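Local coordinates for neurotoxin (Clostridium botulinum, PDB 3N7L), which probably attaches the toxin to nerve cells, as the receptor-binding domain of a botulinum neurotoxin of mosaic serotype D/C that recognises gangliosides, at residues I39-F44 with N140-V145; I376-S381 with A407-S412. All coordinates share one frame; numbering follows the deposited sequence.

Overall arrangement
The chain runs through two domains in series, and each contact belongs to one of them. Contact 1 comes first. It joins the short loop between strands 35-36 and 44-47 to residues 140-145, which run into strand 143-150, closing a long excursion of the N-terminal, jelly-roll half. Contact 2 opens only after contact 1 has closed. It bridges a much shorter span in the C-terminal, trefoil half, from strand 373-384 to the loop between strands 394-402 and 417-421. The two neither nest nor cross. Their centres lie about 30 Å apart, and their nearest atoms about 16 Å. Contact 1 nevertheless sits near the domain boundary, since residues 140-145 also bond to Asp357 and Tyr359.

Contact 1. Residues I39-F44 with N140-V145; sequences IFPFDF and NKWFFV
Asp43 and Pro41 both meet the benzene half of the Trp142 indole, at its outer atoms CZ2 and CH2. Asp43 comes in at the edge of the ring. Asp43 CB lies 3.7 Å from Trp142 CH2 and close to the indole plane. The carboxylate carbon CG of Asp43 is also in that plane, 4.0 Å from Trp142 CZ2. The carboxylate itself is turned 59° out of the ring plane. Asp43 OD2 stands 3.9 Å from Trp142 CZ2, so the contact there is van der Waals. Pro41 adds a lighter touch. Pro41 CG reaches Trp142 CZ2 at 4.1 Å, from an oblique direction.

Torsions help to set up this meeting. In Asp43, chi1 of 57° places CG between the backbone N and the carbonyl carbon, and this brings the carboxylate against the indole edge. Trp142 has CG beside its own backbone N (chi1 -88°), with the long ring system extended toward the loop. The peptide bond before Pro41 is cis. The Phe42 N to Ile39 O hydrogen bond, 2.9 Å, closes a type VIa beta turn over residues 39-42, with Pro41 at its third position. CB of Pro41 also sits 3.7 Å above the plane of the Phe40 ring, over its centre.

This is buried packing in the N-terminal, concanavalin-like jelly roll, on the side facing the C-terminal domain. A loop between two strands closes here on Trp142. Trp204 on strand 202-211 touches both Asp43 and Trp142, while Trp78 and Arg80 on strand 72-82 also pack on the indole. Behind the ring, the backbone of Trp142 bonds to Trp237 and its O accepts a hydrogen bond from Tyr359 OH. Lys141 NZ, the ammonium, hydrogen-bonds to Asp357 O, and Lys141 makes a cation-pi contact with Tyr236.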
loop_
_atom_site.group_PDB
_atom_site.type_symbol
_atom_site.label_atom_id
_atom_site.label_comp_id
_atom_site.label_asym_id
_atom_site.label_seq_id
_atom_site.Cartn_x
_atom_site.Cartn_y
_atom_site.Cartn_z
ATOM N N ILE A 39 -5.897 6.967 15.370
ATOM C CA ILE A 39 -6.981 6.577 14.478
ATOM C C ILE A 39 -6.572 5.378 13.638
ATOM O O ILE A 39 -5.385 5.080 13.505
ATOM C CB ILE A 39 -7.411 7.723 13.521
ATOM C CG1 ILE A 39 -6.285 8.055 12.548
ATOM C CG2 ILE A 39 -7.801 8.962 14.325
ATOM C CD1 ILE A 39 -6.695 9.044 11.479
ATOM N N PHE A 40 -7.565 4.696 13.079
ATOM C CA PHE A 40 -7.328 3.525 12.248
ATOM C C PHE A 40 -6.191 3.803 11.264
ATOM O O PHE A 40 -6.088 4.903 10.718
ATOM C CB PHE A 40 -8.613 3.155 11.495
ATOM C CG PHE A 40 -8.510 1.872 10.724
ATOM C CD1 PHE A 40 -8.080 1.870 9.400
ATOM C CD2 PHE A 40 -8.801 0.655 11.338
ATOM C CE1 PHE A 40 -7.940 0.672 8.696
ATOM C CE2 PHE A 40 -8.662 -0.545 10.643
ATOM C CZ PHE A 40 -8.230 -0.534 9.319
ATOM N N PRO A 41 -5.335 2.798 11.008
ATOM C CA PRO A 41 -5.355 1.438 11.555
ATOM C C PRO A 41 -4.737 1.254 12.946
ATOM O O PRO A 41 -4.415 0.130 13.338
ATOM C CB PRO A 41 -4.614 0.648 10.489
ATOM C CG PRO A 41 -3.517 1.613 10.120
ATOM C CD PRO A 41 -4.252 2.941 10.017
ATOM N N PHE A 42 -4.568 2.351 13.682
ATOM C CA PHE A 42 -4.012 2.306 15.038
ATOM C C PHE A 42 -2.652 1.622 15.132
ATOM O O PHE A 42 -2.361 0.910 16.093
ATOM C CB PHE A 42 -4.989 1.599 15.984
ATOM C CG PHE A 42 -6.403 2.092 15.872
ATOM C CD1 PHE A 42 -7.377 1.309 15.267
ATOM C CD2 PHE A 42 -6.758 3.345 16.363
ATOM C CE1 PHE A 42 -8.689 1.763 15.150
ATOM C CE2 PHE A 42 -8.068 3.811 16.251
ATOM C CZ PHE A 42 -9.034 3.017 15.644
ATOM N N ASP A 43 -1.820 1.855 14.131
ATOM C CA ASP A 43 -0.483 1.280 14.064
ATOM C C ASP A 43 0.464 1.934 15.067
ATOM O O ASP A 43 0.159 2.987 15.633
ATOM C CB ASP A 43 0.069 1.527 12.673
ATOM C CG ASP A 43 0.093 3.008 12.332
ATOM O OD1 ASP A 43 1.062 3.697 12.716
ATOM O OD2 ASP A 43 -0.876 3.494 11.711
ATOM N N PHE A 44 1.600 1.290 15.309
ATOM C CA PHE A 44 2.609 1.886 16.159
ATOM C C PHE A 44 3.804 2.091 15.228
ATOM O O PHE A 44 4.026 1.298 14.300
ATOM C CB PHE A 44 2.939 1.022 17.395
ATOM C CG PHE A 44 3.498 -0.350 17.099
ATOM C CD1 PHE A 44 4.866 -0.537 16.921
ATOM C CD2 PHE A 44 2.667 -1.469 17.112
ATOM C CE1 PHE A 44 5.404 -1.819 16.773
ATOM C CE2 PHE A 44 3.191 -2.758 16.964
ATOM C CZ PHE A 44 4.564 -2.933 16.796
ATOM N N ASN A 140 7.340 1.468 -0.444
ATOM C CA ASN A 140 6.922 2.161 0.771
ATOM C C ASN A 140 5.444 2.054 1.120
ATOM O O ASN A 140 4.900 2.897 1.841
ATOM C CB ASN A 140 7.323 3.632 0.655
ATOM C CG ASN A 140 8.658 3.805 -0.043
ATOM O OD1 ASN A 140 9.632 3.131 0.291
ATOM N ND2 ASN A 140 8.708 4.699 -1.015
ATOM N N LYS A 141 4.801 1.005 0.629
ATOM C CA LYS A 141 3.387 0.816 0.885
ATOM C C LYS A 141 3.097 -0.183 2.002
ATOM O O LYS A 141 3.946 -0.990 2.384
ATOM C CB LYS A 141 2.698 0.353 -0.404
ATOM C CG LYS A 141 3.184 -0.993 -0.923
ATOM C CD LYS A 141 2.761 -1.229 -2.378
ATOM C CE LYS A 141 3.429 -0.229 -3.330
ATOM N NZ LYS A 141 2.978 -0.361 -4.752
ATOM N N TRP A 142 1.888 -0.104 2.538
ATOM C CA TRP A 142 1.463 -1.038 3.563
ATOM C C TRP A 142 1.307 -2.389 2.870
ATOM O O TRP A 142 0.817 -2.448 1.740
ATOM C CB TRP A 142 0.090 -0.643 4.114
ATOM C CG TRP A 142 0.089 0.317 5.259
ATOM C CD1 TRP A 142 -0.269 1.637 5.227
ATOM C CD2 TRP A 142 0.385 0.012 6.627
ATOM N NE1 TRP A 142 -0.223 2.168 6.490
ATOM C CE2 TRP A 142 0.175 1.194 7.371
ATOM C CE3 TRP A 142 0.804 -1.148 7.295
ATOM C CZ2 TRP A 142 0.370 1.253 8.756
ATOM C CZ3 TRP A 142 1.002 -1.094 8.667
ATOM C CH2 TRP A 142 0.783 0.102 9.387
ATOM N N PHE A 143 1.735 -3.465 3.521
ATOM C CA PHE A 143 1.539 -4.792 2.957
ATOM C C PHE A 143 1.281 -5.784 4.086
ATOM O O PHE A 143 1.701 -5.571 5.229
ATOM C CB PHE A 143 2.705 -5.219 2.028
ATOM C CG PHE A 143 4.037 -5.371 2.700
ATOM C CD1 PHE A 143 4.511 -6.632 3.050
ATOM C CD2 PHE A 143 4.858 -4.266 2.916
ATOM C CE1 PHE A 143 5.785 -6.793 3.598
ATOM C CE2 PHE A 143 6.133 -4.414 3.467
ATOM C CZ PHE A 143 6.597 -5.680 3.806
ATOM N N PHE A 144 0.549 -6.847 3.767
ATOM C CA PHE A 144 0.181 -7.863 4.750
ATOM C C PHE A 144 1.043 -9.114 4.643
ATOM O O PHE A 144 1.069 -9.782 3.609
ATOM C CB PHE A 144 -1.293 -8.230 4.576
ATOM C CG PHE A 144 -1.815 -9.181 5.617
ATOM C CD1 PHE A 144 -1.916 -8.791 6.947
ATOM C CD2 PHE A 144 -2.244 -10.456 5.256
ATOM C CE1 PHE A 144 -2.443 -9.656 7.905
ATOM C CE2 PHE A 144 -2.772 -11.330 6.209
ATOM C CZ PHE A 144 -2.872 -10.927 7.535
ATOM N N VAL A 145 1.744 -9.419 5.729
ATOM C CA VAL A 145 2.624 -10.573 5.779
ATOM C C VAL A 145 1.988 -11.748 6.496
ATOM O O VAL A 145 1.301 -11.583 7.503
ATOM C CB VAL A 145 3.948 -10.242 6.523
ATOM C CG1 VAL A 145 4.804 -11.506 6.670
ATOM C CG2 VAL A 145 4.713 -9.169 5.778
#

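Contact 2. Residues I376-S381 with A407-S412; sequences ILSIGS and ASLLES
Residues 376-381 of strand 373-384 run past a helix-like turn at 407-410, and the nearest CA atoms are those of Ile376 and Leu410, 7.8 Å apart. The site belongs to the C-terminal beta-trefoil domain, where the loop between strands 394-402 and 417-421 folds back over strand 373-384. A hydrogen bond from Ser412 N to Leu409 O, 2.9 Å, closes the next turn, over residues 409-412.

Leu409 and Ile376 carry most of the packing. The two methyls of Leu409 divide between two strand residues. Leu409 CD1 lies 4.0 Å from Ile376 CG2, and Leu409 CD2 lies 4.0 Å from Ser378 OG. Ile376 CG2 also rests near the CB of Leu409, so the methyl branch sits alongside the leucine stem. The other arm of Ile376 is extended: chi1 of -171° sets CG1 anti to the backbone N, and chi2 carries CD1 on toward Leu410. Leu410 CB points away from the strand, but Leu410 CD1 comes within 4.5 Å of Ile376 CD1, a loose methyl-to-methyl touch. Phe364 of strand 359-366 touches both Ile376 and Leu410. The hydroxyl of Ser378 meets Leu409 only as a neighbour; its hydrogen bond is with Ser414 OG, which also bonds to Ser412 OG.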
loop_
_atom_site.group_PDB
_atom_site.type_symbol
_atom_site.label_atom_id
_atom_site.label_comp_id
_atom_site.label_asym_id
_atom_site.label_seq_id
_atom_site.Cartn_x
_atom_site.Cartn_y
_atom_site.Cartn_z
ATOM N N ILE A 376 -15.933 5.383 -18.682
ATOM C CA ILE A 376 -14.818 5.099 -17.792
ATOM C C ILE A 376 -13.601 5.943 -18.174
ATOM O O ILE A 376 -13.419 6.291 -19.339
ATOM C CB ILE A 376 -14.477 3.580 -17.816
ATOM C CG1 ILE A 376 -13.462 3.253 -16.721
ATOM C CG2 ILE A 376 -13.957 3.171 -19.193
ATOM C CD1 ILE A 376 -13.187 1.773 -16.581
ATOM N N LEU A 377 -12.785 6.292 -17.183
ATOM C CA LEU A 377 -11.600 7.111 -17.428
ATOM C C LEU A 377 -10.388 6.251 -17.751
ATOM O O LEU A 377 -10.022 5.367 -16.982
ATOM C CB LEU A 377 -11.278 7.987 -16.205
ATOM C CG LEU A 377 -10.057 8.914 -16.361
ATOM C CD1 LEU A 377 -10.324 9.933 -17.465
ATOM C CD2 LEU A 377 -9.775 9.637 -15.053
ATOM N N SER A 378 -9.769 6.516 -18.893
ATOM C CA SER A 378 -8.588 5.779 -19.291
ATOM C C SER A 378 -7.502 6.778 -19.701
ATOM O O SER A 378 -7.561 7.956 -19.343
ATOM C CB SER A 378 -8.916 4.831 -20.446
ATOM O OG SER A 378 -7.851 3.925 -20.676
ATOM N N ILE A 379 -6.526 6.308 -20.465
ATOM C CA ILE A 379 -5.419 7.150 -20.893
ATOM C C ILE A 379 -4.951 6.668 -22.258
ATOM O O ILE A 379 -5.125 5.504 -22.601
ATOM C CB ILE A 379 -4.265 7.047 -19.862
ATOM C CG1 ILE A 379 -3.170 8.070 -20.152
ATOM C CG2 ILE A 379 -3.679 5.638 -19.885
ATOM C CD1 ILE A 379 -2.142 8.158 -19.018
ATOM N N GLY A 380 -4.364 7.561 -23.045
ATOM C CA GLY A 380 -3.890 7.157 -24.356
ATOM C C GLY A 380 -3.252 8.303 -25.106
ATOM O O GLY A 380 -3.407 9.469 -24.736
ATOM N N SER A 381 -2.526 7.978 -26.167
ATOM C CA SER A 381 -1.878 9.007 -26.952
ATOM C C SER A 381 -2.692 9.299 -28.206
ATOM O O SER A 381 -3.055 8.389 -28.948
ATOM C CB SER A 381 -0.461 8.570 -27.323
ATOM O OG SER A 381 0.222 9.606 -28.009
ATOM N N ALA A 407 -16.864 -2.091 -22.031
ATOM C CA ALA A 407 -16.818 -3.364 -21.321
ATOM C C ALA A 407 -15.400 -3.939 -21.321
ATOM O O ALA A 407 -14.936 -4.460 -20.308
ATOM C CB ALA A 407 -17.796 -4.355 -21.953
ATOM N N SER A 408 -14.710 -3.832 -22.452
ATOM C CA SER A 408 -13.348 -4.345 -22.551
ATOM C C SER A 408 -12.369 -3.579 -21.669
ATOM O O SER A 408 -11.431 -4.162 -21.128
ATOM C CB SER A 408 -12.865 -4.300 -24.000
ATOM O OG SER A 408 -13.646 -5.152 -24.819
ATOM N N LEU A 409 -12.586 -2.274 -21.526
ATOM C CA LEU A 409 -11.713 -1.436 -20.703
ATOM C C LEU A 409 -11.905 -1.712 -19.221
ATOM O O LEU A 409 -11.021 -1.454 -18.402
ATOM C CB LEU A 409 -11.992 0.045 -20.973
ATOM C CG LEU A 409 -11.312 0.671 -22.186
ATOM C CD1 LEU A 409 -11.798 2.093 -22.349
ATOM C CD2 LEU A 409 -9.802 0.651 -21.995
ATOM N N LEU A 410 -13.075 -2.236 -18.887
ATOM C CA LEU A 410 -13.423 -2.546 -17.513
ATOM C C LEU A 410 -12.365 -3.421 -16.842
ATOM O O LEU A 410 -12.214 -3.405 -15.619
ATOM C CB LEU A 410 -14.776 -3.249 -17.491
ATOM C CG LEU A 410 -15.643 -3.126 -16.241
ATOM C CD1 LEU A 410 -15.973 -1.659 -15.977
ATOM C CD2 LEU A 410 -16.922 -3.927 -16.448
ATOM N N GLU A 411 -11.626 -4.174 -17.647
ATOM C CA GLU A 411 -10.601 -5.076 -17.128
ATOM C C GLU A 411 -9.177 -4.622 -17.411
ATOM O O GLU A 411 -8.219 -5.304 -17.049
ATOM C CB GLU A 411 -10.798 -6.474 -17.718
ATOM C CG GLU A 411 -12.040 -7.188 -17.231
ATOM C CD GLU A 411 -12.045 -7.356 -15.727
ATOM O OE1 GLU A 411 -12.290 -6.357 -15.018
ATOM O OE2 GLU A 411 -11.786 -8.483 -15.252
ATOM N N SER A 412 -9.036 -3.471 -18.055
ATOM C CA SER A 412 -7.720 -2.958 -18.393
ATOM C C SER A 412 -7.048 -2.183 -17.259
ATOM O O SER A 412 -7.692 -1.410 -16.553
ATOM C CB SER A 412 -7.825 -2.067 -19.626
ATOM O OG SER A 412 -6.553 -1.564 -19.984
#